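Local coordinates for protein NAD nucleotidase (Haemophilus influenzae, PDB 3ZTV) that degrades NAD to adenosine and nicotinamide riboside in the periplasm, combining NAD pyrophosphatase activity with zinc-dependent 5'-nucleotidase activity, at residues Thr182-Ala187 / Gln214-Ile219; Lys208-Ala213 / Val259-Gly264. All coordinates share one frame; numbering follows the deposited sequence.

Contact 1: Thr182-Ala187 / Gln214-Ile219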
loop_
_atom_site.group_PDB
_atom_site.type_symbol
_atom_site.label_atom_id
_atom_site.label_comp_id
_atom_site.label_asym_id
_atom_site.label_seq_id
_atom_site.Cartn_x
_atom_site.Cartn_y
_atom_site.Cartn_z
ATOM N N THR A 182 -3.512 6.451 2.645
ATOM C CA THR A 182 -4.405 6.949 3.683
ATOM C C THR A 182 -4.806 8.399 3.424
ATOM O O THR A 182 -5.976 8.765 3.566
ATOM C CB THR A 182 -3.802 6.800 5.107
ATOM O OG1 THR A 182 -3.545 5.413 5.376
ATOM C CG2 THR A 182 -4.749 7.390 6.156
ATOM N N ALA A 183 -3.825 9.231 3.090
ATOM C CA ALA A 183 -4.115 10.632 2.790
ATOM C C ALA A 183 -5.150 10.770 1.673
ATOM O O ALA A 183 -6.112 11.524 1.806
ATOM C CB ALA A 183 -2.834 11.400 2.454
ATOM N N GLN A 184 -4.990 10.024 0.594
ATOM C CA GLN A 184 -5.933 10.172 -0.517
ATOM C C GLN A 184 -7.303 9.622 -0.196
ATOM O O GLN A 184 -8.311 10.245 -0.515
ATOM C CB GLN A 184 -5.429 9.518 -1.801
ATOM C CG GLN A 184 -6.356 9.745 -3.016
ATOM C CD GLN A 184 -6.515 11.226 -3.366
ATOM O OE1 GLN A 184 -7.328 11.944 -2.774
ATOM N NE2 GLN A 184 -5.727 11.684 -4.316
ATOM N N ILE A 185 -7.352 8.450 0.437
ATOM C CA ILE A 185 -8.633 7.831 0.735
ATOM C C ILE A 185 -9.393 8.698 1.743
ATOM O O ILE A 185 -10.601 8.922 1.592
ATOM C CB ILE A 185 -8.451 6.387 1.238
ATOM C CG1 ILE A 185 -7.829 5.503 0.147
ATOM C CG2 ILE A 185 -9.779 5.805 1.732
ATOM C CD1 ILE A 185 -8.542 5.578 -1.213
ATOM N N MET A 186 -8.688 9.216 2.753
ATOM C CA MET A 186 -9.344 10.092 3.728
ATOM C C MET A 186 -9.904 11.349 3.063
ATOM O O MET A 186 -11.052 11.727 3.306
ATOM C CB MET A 186 -8.376 10.507 4.841
ATOM C CG MET A 186 -8.029 9.380 5.816
ATOM S SD MET A 186 -9.442 8.740 6.777
ATOM C CE MET A 186 -9.953 10.225 7.635
ATOM N N ALA A 187 -9.099 12.005 2.234
ATOM C CA ALA A 187 -9.531 13.241 1.600
ATOM C C ALA A 187 -10.680 12.966 0.625
ATOM O O ALA A 187 -11.626 13.747 0.549
ATOM C CB ALA A 187 -8.363 13.929 0.901
ATOM N N GLN A 214 2.280 16.353 -4.223
ATOM C CA GLN A 214 2.367 16.226 -5.680
ATOM C C GLN A 214 1.579 15.053 -6.246
ATOM O O GLN A 214 1.306 15.016 -7.452
ATOM C CB GLN A 214 3.826 16.128 -6.108
ATOM C CG GLN A 214 4.615 17.392 -5.819
ATOM C CD GLN A 214 6.085 17.230 -6.115
ATOM O OE1 GLN A 214 6.831 16.682 -5.305
ATOM N NE2 GLN A 214 6.512 17.700 -7.279
ATOM N N LYS A 215 1.201 14.110 -5.389
ATOM C CA LYS A 215 0.572 12.866 -5.841
ATOM C C LYS A 215 -0.863 12.673 -5.382
ATOM O O LYS A 215 -1.554 11.782 -5.871
ATOM C CB LYS A 215 1.404 11.655 -5.412
ATOM C CG LYS A 215 2.750 11.560 -6.099
ATOM C CD LYS A 215 3.477 10.267 -5.769
ATOM C CE LYS A 215 4.773 10.158 -6.560
ATOM N NZ LYS A 215 5.548 8.935 -6.202
ATOM N N VAL A 216 -1.316 13.488 -4.438
ATOM C CA VAL A 216 -2.619 13.308 -3.814
ATOM C C VAL A 216 -3.460 14.568 -4.015
ATOM O O VAL A 216 -2.956 15.681 -3.853
ATOM C CB VAL A 216 -2.459 13.009 -2.296
ATOM C CG1 VAL A 216 -3.795 13.035 -1.575
ATOM C CG2 VAL A 216 -1.742 11.674 -2.078
ATOM N N ASN A 217 -4.727 14.379 -4.373
ATOM C CA ASN A 217 -5.656 15.491 -4.567
ATOM C C ASN A 217 -6.448 15.867 -3.313
ATOM O O ASN A 217 -6.577 15.076 -2.370
ATOM C CB ASN A 217 -6.646 15.180 -5.707
ATOM C CG ASN A 217 -5.960 14.977 -7.040
ATOM O OD1 ASN A 217 -6.230 14.002 -7.762
ATOM N ND2 ASN A 217 -5.063 15.882 -7.372
ATOM N N ASP A 218 -6.970 17.091 -3.312
ATOM C CA ASP A 218 -7.974 17.546 -2.355
ATOM C C ASP A 218 -7.428 17.945 -0.978
ATOM O O ASP A 218 -8.203 18.233 -0.063
ATOM C CB ASP A 218 -9.110 16.520 -2.238
ATOM C CG ASP A 218 -9.759 16.220 -3.576
ATOM O OD1 ASP A 218 -10.107 17.174 -4.303
ATOM O OD2 ASP A 218 -9.889 15.027 -3.901
ATOM N N ILE A 219 -6.105 17.986 -0.852
ATOM C CA ILE A 219 -5.473 18.433 0.403
ATOM C C ILE A 219 -4.783 19.782 0.176
ATOM O O ILE A 219 -3.962 19.920 -0.733
ATOM C CB ILE A 219 -4.477 17.378 0.946
ATOM C CG1 ILE A 219 -5.202 16.050 1.211
ATOM C CG2 ILE A 219 -3.745 17.894 2.195
ATOM C CD1 ILE A 219 -4.277 14.945 1.708
#

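Contact 2: Lys208-Ala213 / Val259-Gly264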
loop_
_atom_site.group_PDB
_atom_site.type_symbol
_atom_site.label_atom_id
_atom_site.label_comp_id
_atom_site.label_asym_id
_atom_site.label_seq_id
_atom_site.Cartn_x
_atom_site.Cartn_y
_atom_site.Cartn_z
ATOM N N LYS A 208 8.156 12.812 2.497
ATOM C CA LYS A 208 6.904 12.120 2.212
ATOM C C LYS A 208 5.755 13.112 2.042
ATOM O O LYS A 208 4.902 12.927 1.177
ATOM C CB LYS A 208 6.595 11.085 3.301
ATOM C CG LYS A 208 5.262 10.369 3.117
ATOM C CD LYS A 208 5.202 9.499 1.858
ATOM C CE LYS A 208 6.226 8.391 1.891
ATOM N NZ LYS A 208 6.035 7.456 0.742
ATOM N N ASN A 209 5.735 14.179 2.835
ATOM C CA ASN A 209 4.692 15.197 2.701
ATOM C C ASN A 209 4.765 15.959 1.364
ATOM O O ASN A 209 3.726 16.328 0.798
ATOM C CB ASN A 209 4.700 16.175 3.884
ATOM C CG ASN A 209 4.180 15.548 5.160
ATOM O OD1 ASN A 209 3.553 14.477 5.128
ATOM N ND2 ASN A 209 4.406 16.226 6.282
ATOM N N ILE A 210 5.980 16.203 0.871
ATOM C CA ILE A 210 6.168 16.789 -0.458
ATOM C C ILE A 210 5.659 15.828 -1.541
ATOM O O ILE A 210 5.025 16.255 -2.517
ATOM C CB ILE A 210 7.651 17.175 -0.658
ATOM C CG1 ILE A 210 7.978 18.379 0.227
ATOM C CG2 ILE A 210 7.939 17.490 -2.124
ATOM C CD1 ILE A 210 9.470 18.649 0.401
ATOM N N GLU A 211 5.920 14.536 -1.378
ATOM C CA GLU A 211 5.365 13.542 -2.285
ATOM C C GLU A 211 3.829 13.548 -2.261
ATOM O O GLU A 211 3.180 13.505 -3.317
ATOM C CB GLU A 211 5.904 12.148 -1.944
ATOM C CG GLU A 211 5.603 11.077 -2.977
ATOM C CD GLU A 211 6.114 9.703 -2.579
ATOM O OE1 GLU A 211 6.503 9.516 -1.406
ATOM O OE2 GLU A 211 6.118 8.804 -3.444
ATOM N N ILE A 212 3.239 13.590 -1.070
ATOM C CA ILE A 212 1.792 13.654 -0.949
ATOM C C ILE A 212 1.230 14.883 -1.677
ATOM O O ILE A 212 0.233 14.782 -2.420
ATOM C CB ILE A 212 1.360 13.631 0.540
ATOM C CG1 ILE A 212 1.651 12.260 1.161
ATOM C CG2 ILE A 212 -0.105 13.993 0.693
ATOM C CD1 ILE A 212 1.466 12.200 2.683
ATOM N N ALA A 213 1.876 16.033 -1.485
ATOM C CA ALA A 213 1.426 17.267 -2.133
ATOM C C ALA A 213 1.348 17.113 -3.650
ATOM O O ALA A 213 0.443 17.648 -4.288
ATOM C CB ALA A 213 2.337 18.423 -1.767
ATOM N N VAL A 259 -0.954 23.341 -3.235
ATOM C CA VAL A 259 -0.796 22.690 -1.938
ATOM C C VAL A 259 0.388 23.353 -1.241
ATOM O O VAL A 259 1.453 23.524 -1.850
ATOM C CB VAL A 259 -0.486 21.180 -2.084
ATOM C CG1 VAL A 259 -0.474 20.495 -0.701
ATOM C CG2 VAL A 259 -1.478 20.468 -3.032
ATOM N N PHE A 260 0.221 23.682 0.035
ATOM C CA PHE A 260 1.294 24.312 0.813
ATOM C C PHE A 260 1.811 23.347 1.874
ATOM O O PHE A 260 1.026 22.628 2.487
ATOM C CB PHE A 260 0.789 25.618 1.425
ATOM C CG PHE A 260 0.362 26.609 0.389
ATOM C CD1 PHE A 260 1.303 27.411 -0.237
ATOM C CD2 PHE A 260 -0.959 26.692 -0.022
ATOM C CE1 PHE A 260 0.932 28.310 -1.236
ATOM C CE2 PHE A 260 -1.341 27.596 -1.023
ATOM C CZ PHE A 260 -0.395 28.401 -1.622
ATOM N N VAL A 261 3.130 23.312 2.050
ATOM C CA VAL A 261 3.781 22.391 2.987
ATOM C C VAL A 261 4.767 23.176 3.843
ATOM O O VAL A 261 5.561 23.967 3.320
ATOM C CB VAL A 261 4.574 21.312 2.211
ATOM C CG1 VAL A 261 5.309 20.368 3.165
ATOM C CG2 VAL A 261 3.663 20.543 1.252
ATOM N N MET A 262 4.749 22.973 5.156
ATOM C CA MET A 262 5.717 23.666 6.002
ATOM C C MET A 262 5.952 22.946 7.325
ATOM O O MET A 262 5.053 22.293 7.851
ATOM C CB MET A 262 5.311 25.126 6.253
ATOM C CG MET A 262 4.148 25.332 7.199
ATOM S SD MET A 262 2.540 24.840 6.550
ATOM C CE MET A 262 1.488 25.609 7.785
ATOM N N GLU A 263 7.173 23.089 7.849
ATOM C CA GLU A 263 7.580 22.563 9.154
ATOM C C GLU A 263 8.078 23.738 10.002
ATOM O O GLU A 263 8.315 24.845 9.473
ATOM C CB GLU A 263 8.686 21.519 8.973
ATOM C CG GLU A 263 8.973 20.661 10.192
ATOM C CD GLU A 263 9.811 19.439 9.877
ATOM O OE1 GLU A 263 10.548 19.429 8.877
ATOM O OE2 GLU A 263 9.734 18.459 10.642
ATOM N N GLY A 264 8.242 23.494 11.305
ATOM C CA GLY A 264 8.653 24.516 12.258
ATOM C C GLY A 264 9.918 24.156 13.027
ATOM O O GLY A 264 9.986 24.292 14.256
#

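Contact 1: Thr182-Ala187 / Gln214-Ile219
Gln-184 lays the carbon part of its side chain over Val-216, the two side chains running alongside with opposite sense. The valine methyl CG1 is 3.9 Å from Gln-184 CB and 3.7 Å from Gln-184 CD. The glutamine chain leaves with CG opposite its backbone N (chi1 -176°) and then bends at chi2, which brings its amide group up to the backbone of Asn-217. A long, flexible polar residue suits this place, because its methylenes pack on valine while its head reaches the backbone of the turn. Tyr-177 of the second subunit packs on the same glutamine. The turn belongs to a beta-alpha-beta crossover of the calcineurin-like phosphoesterase fold: helix 206-215 ends, the helical conformation gives out at Val-216, and the chain heads into strand 221-224. Asp-218 takes left-handed backbone angles (phi 79°, psi 8°), which aspartate tolerates better than most residues, and its CB still meets Ala-187 CB at 4.1 Å. On the side of the turn facing the sheet, Ile-219 spans two alanines one helical turn apart: CG1 lies 3.8 Å from Ala-187 CB, and CD1 lies 3.9 Å from Ala-183 CB. Alanine's single methyl lets helix 179-191 settle close, while the isoleucine also reaches Leu-200 of strand 198-203.

Contact 2: Lys208-Ala213 / Val259-Gly264
Val-259 and Val-261 hold nearly the same torsion, with chi1 -174° and 178°: CG1 stands opposite the backbone N and CG2 opposite the carbonyl carbon, which in Val-259 puts CG1 on Ala-213 CB and leaves CG2 to meet Ala-213 O. Two residues apart on one strand, the valines present their methyls on the same face, and both meet Ala-213 on the facing helix. Val-259 CG1 comes to 3.7 Å from Ala-213 CB, and Val-261 CG2 approaches the same methyl from further along the strand at 3.9 Å. The other branch of Val-259 reaches the helix backbone, its CG2 lying 3.6 Å from Ala-213 O. One turn earlier in the helix, Ile-210 CG1 touches Val-261 CG1 more loosely at 4.4 Å; its longer chain also packs on Leu-249 and Phe-251 of the neighbouring strand.

Segment 208-213 runs almost antiparallel to 259-263 (174°), their axes 8.9 Å apart at closest approach. This is how a helix lies on its sheet in the alpha/beta crossovers of the metallophosphoesterase fold. Valine suits the strand, where beta-branching fits extended angles, and alanine suits the helix face turned to the strand. Asn-209 also faces the sheet, and its amide is held at both ends: OD1 bonds to Ser-202 OG, ND2 to Thr-224 OG1. Its side chain is about 7 Å from that of His-203, a probable zinc ligand.

The side chains that meet are nearly all hydrocarbon, with Asn-209 using its polar atoms on other strands. Valine methyls also press on backbone carbonyl oxygens of the helix, and the cost is that Ala-213 O is buried with no partner in the model.

From the N terminus the chain passes first through 182-187, then 208-213, then directly into 214-219, and lastly 259-264. Contact 1 closes a loop of 26 residues holding strand 198-203 and most of helix 206-215; contact 2 closes one of 45 residues that includes strands 221-224 and 249-252. The segments alternate, so the loops cross and neither encloses the other. Helix 206-215 serves both: contact 1 ties the turn just after its C-terminal end to helix 179-191, while contact 2 sets its body on strand 258-263 of the six-stranded sheet. The contacts also touch directly, Ala-183 CB lying 4.2 Å from Ile-212 CG2 and Ile-219 O packing on Val-259 CG2.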